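Local structure of putative sortase (Streptococcus pneumoniae, 2W1K) at residues E144-D149 with E190-Y195. The protein probably acts as a pilus-associated class C sortase, a transpeptidase that joins pilin subunits covalently during assembly of the pneumococcal pilus fibre. Residues are numbered along the deposited sequence; the frame is centred on the assembly and turned at random.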
loop_
_atom_site.group_PDB
_atom_site.type_symbol
_atom_site.label_atom_id
_atom_site.label_comp_id
_atom_site.label_asym_id
_atom_site.label_seq_id
_atom_site.Cartn_x
_atom_site.Cartn_y
_atom_site.Cartn_z
ATOM N N GLU A 144 -2.147 -6.758 -9.876
ATOM C CA GLU A 144 -3.395 -7.292 -9.349
ATOM C C GLU A 144 -3.065 -8.239 -8.194
ATOM O O GLU A 144 -2.127 -9.016 -8.316
ATOM C CB GLU A 144 -4.229 -8.016 -10.476
ATOM C CG GLU A 144 -5.490 -8.581 -9.789
ATOM C CD GLU A 144 -6.317 -9.423 -10.726
ATOM O OE1 GLU A 144 -6.193 -9.239 -11.965
ATOM O OE2 GLU A 144 -7.100 -10.261 -10.221
ATOM N N TYR A 145 -3.797 -8.121 -7.083
ATOM C CA TYR A 145 -3.711 -9.071 -5.925
ATOM C C TYR A 145 -5.087 -9.636 -5.567
ATOM O O TYR A 145 -6.098 -9.130 -5.939
ATOM C CB TYR A 145 -3.245 -8.268 -4.663
ATOM C CG TYR A 145 -1.820 -7.703 -4.705
ATOM C CD1 TYR A 145 -1.496 -6.544 -5.429
ATOM C CD2 TYR A 145 -0.818 -8.306 -3.986
ATOM C CE1 TYR A 145 -0.192 -6.047 -5.406
ATOM C CE2 TYR A 145 0.471 -7.812 -3.950
ATOM C CZ TYR A 145 0.795 -6.670 -4.646
ATOM O OH TYR A 145 2.147 -6.190 -4.531
ATOM N N GLN A 146 -5.126 -10.673 -4.765
ATOM C CA GLN A 146 -6.344 -11.157 -4.351
ATOM C C GLN A 146 -6.299 -11.492 -2.836
ATOM O O GLN A 146 -5.297 -12.017 -2.302
ATOM C CB GLN A 146 -6.768 -12.335 -5.225
ATOM C CG GLN A 146 -5.946 -13.518 -4.990
ATOM C CD GLN A 146 -6.547 -14.757 -5.659
ATOM O OE1 GLN A 146 -7.578 -14.691 -6.395
ATOM N NE2 GLN A 146 -5.904 -15.881 -5.412
ATOM N N MET A 147 -7.397 -11.148 -2.167
ATOM C CA MET A 147 -7.514 -11.410 -0.718
ATOM C C MET A 147 -7.384 -12.873 -0.358
ATOM O O MET A 147 -8.117 -13.761 -0.918
ATOM C CB MET A 147 -8.766 -10.786 -0.192
ATOM C CG MET A 147 -8.738 -10.541 1.359
ATOM S SD MET A 147 -9.252 -12.041 2.154
ATOM C CE MET A 147 -9.995 -11.445 3.685
ATOM N N MET A 148 -6.415 -13.126 0.521
ATOM C CA MET A 148 -6.094 -14.458 0.982
ATOM C C MET A 148 -6.637 -14.759 2.390
ATOM O O MET A 148 -7.297 -15.804 2.591
ATOM C CB MET A 148 -4.589 -14.696 1.013
ATOM C CG MET A 148 -3.894 -14.640 -0.316
ATOM S SD MET A 148 -4.263 -16.049 -1.388
ATOM C CE MET A 148 -5.705 -15.471 -2.313
ATOM N N ASP A 149 -6.364 -13.890 3.379
ATOM C CA ASP A 149 -6.757 -14.212 4.760
ATOM C C ASP A 149 -6.574 -12.941 5.618
ATOM O O ASP A 149 -6.165 -11.883 5.079
ATOM C CB ASP A 149 -5.970 -15.443 5.328
ATOM C CG ASP A 149 -4.474 -15.153 5.508
ATOM O OD1 ASP A 149 -4.053 -13.980 5.541
ATOM O OD2 ASP A 149 -3.670 -16.105 5.577
ATOM N N GLU A 190 -2.475 -11.797 -1.986
ATOM C CA GLU A 190 -1.370 -12.390 -2.732
ATOM C C GLU A 190 -1.400 -11.804 -4.164
ATOM O O GLU A 190 -2.470 -11.569 -4.752
ATOM C CB GLU A 190 -1.441 -13.952 -2.789
ATOM C CG GLU A 190 -0.112 -14.520 -3.317
ATOM C CD GLU A 190 0.006 -16.097 -3.262
ATOM O OE1 GLU A 190 -1.009 -16.710 -2.958
ATOM O OE2 GLU A 190 1.107 -16.673 -3.527
ATOM N N ARG A 191 -0.220 -11.577 -4.707
ATOM C CA ARG A 191 -0.091 -11.021 -5.998
ATOM C C ARG A 191 -0.495 -12.011 -7.019
ATOM O O ARG A 191 -0.042 -13.183 -6.971
ATOM C CB ARG A 191 1.343 -10.654 -6.270
ATOM C CG ARG A 191 1.495 -10.097 -7.722
ATOM C CD ARG A 191 3.045 -9.616 -7.907
ATOM N NE ARG A 191 3.376 -8.456 -7.064
ATOM C CZ ARG A 191 4.113 -7.409 -7.493
ATOM N NH1 ARG A 191 4.727 -7.418 -8.723
ATOM N NH2 ARG A 191 4.265 -6.364 -6.728
ATOM N N VAL A 192 -1.285 -11.523 -7.973
ATOM C CA VAL A 192 -1.724 -12.379 -9.081
ATOM C C VAL A 192 -1.075 -12.131 -10.495
ATOM O O VAL A 192 -0.738 -13.075 -11.224
ATOM C CB VAL A 192 -3.343 -12.315 -9.113
ATOM C CG1 VAL A 192 -3.882 -12.593 -10.397
ATOM C CG2 VAL A 192 -3.895 -13.177 -8.047
ATOM N N ALA A 193 -0.946 -10.878 -10.894
ATOM C CA ALA A 193 -0.512 -10.602 -12.248
ATOM C C ALA A 193 -0.108 -9.114 -12.227
ATOM O O ALA A 193 -0.467 -8.359 -11.283
ATOM C CB ALA A 193 -1.709 -10.835 -13.274
ATOM N N VAL A 194 0.647 -8.715 -13.253
ATOM C CA VAL A 194 1.102 -7.360 -13.460
ATOM C C VAL A 194 0.628 -7.087 -14.932
ATOM O O VAL A 194 0.934 -7.861 -15.823
ATOM C CB VAL A 194 2.674 -7.239 -13.430
ATOM C CG1 VAL A 194 3.106 -5.851 -13.815
ATOM C CG2 VAL A 194 3.239 -7.566 -12.026
ATOM N N TYR A 195 -0.061 -5.984 -15.163
ATOM C CA TYR A 195 -0.448 -5.596 -16.487
ATOM C C TYR A 195 0.318 -4.395 -16.872
ATOM O O TYR A 195 0.411 -3.438 -16.080
ATOM C CB TYR A 195 -1.956 -5.266 -16.494
ATOM C CG TYR A 195 -2.812 -6.467 -15.983
ATOM C CD1 TYR A 195 -3.175 -7.535 -16.846
ATOM C CD2 TYR A 195 -3.230 -6.558 -14.635
ATOM C CE1 TYR A 195 -3.889 -8.666 -16.377
ATOM C CE2 TYR A 195 -3.984 -7.729 -14.164
ATOM C CZ TYR A 195 -4.317 -8.738 -15.075
ATOM O OH TYR A 195 -5.053 -9.866 -14.716
#
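Y145 and R191 face each other as a non-hydrogen-bonded pair, their CA atoms 4.1 Å apart, and form the tightly packed side of this antiparallel contact. The phenol ring of Y145 lies against the backbone of R191, CD2 coming within 3.4 Å of R191 N. R191 runs out extended to CD and then bends at chi3 (-67°), which brings its guanidinium to the phenol end of the tyrosine, nearly perpendicular to the ring. There NH2 of R191 donates to OH of Y145 over 3.1 Å, tilted somewhat out of the guanidinium plane. P100 packs on the tyrosine and accepts a weak bond from R191 through its carbonyl, while NH1 of R191 forms a salt bridge to a bound MES, most likely a buffer component.

Q146 and E190 exchange two backbone hydrogen bonds. Next to them the pairing is uneven: E144 O takes a short bond from V192 N (2.7 Å) and only a weak one from A193 N (3.4 Å), whereas E144 N donates almost straight to A193 O.

The other side, bearing E144, Q146 and E190, is looser and partly exposed. Extended through chi1 and chi2, the E144 side chain carries OE1 to the edge of the Y195 ring, where it accepts from the tyrosine OH at 3.0 Å, carboxylate and ring nearly coplanar. V192 CG2 touches Q146 CG (3.7 Å), and M148, in one of its two conformers, lays CG and SD beside CB of E190, whose carboxylate oxygen OE2 forms a salt bridge with K167.

V192 and A193 opposite E144 make a classic beta bulge, whose extra residue shifts the register by one between E144 with A193 and Y145 with R191, while strands 141-153 and 183-196 stay paired within the sortase beta-barrel.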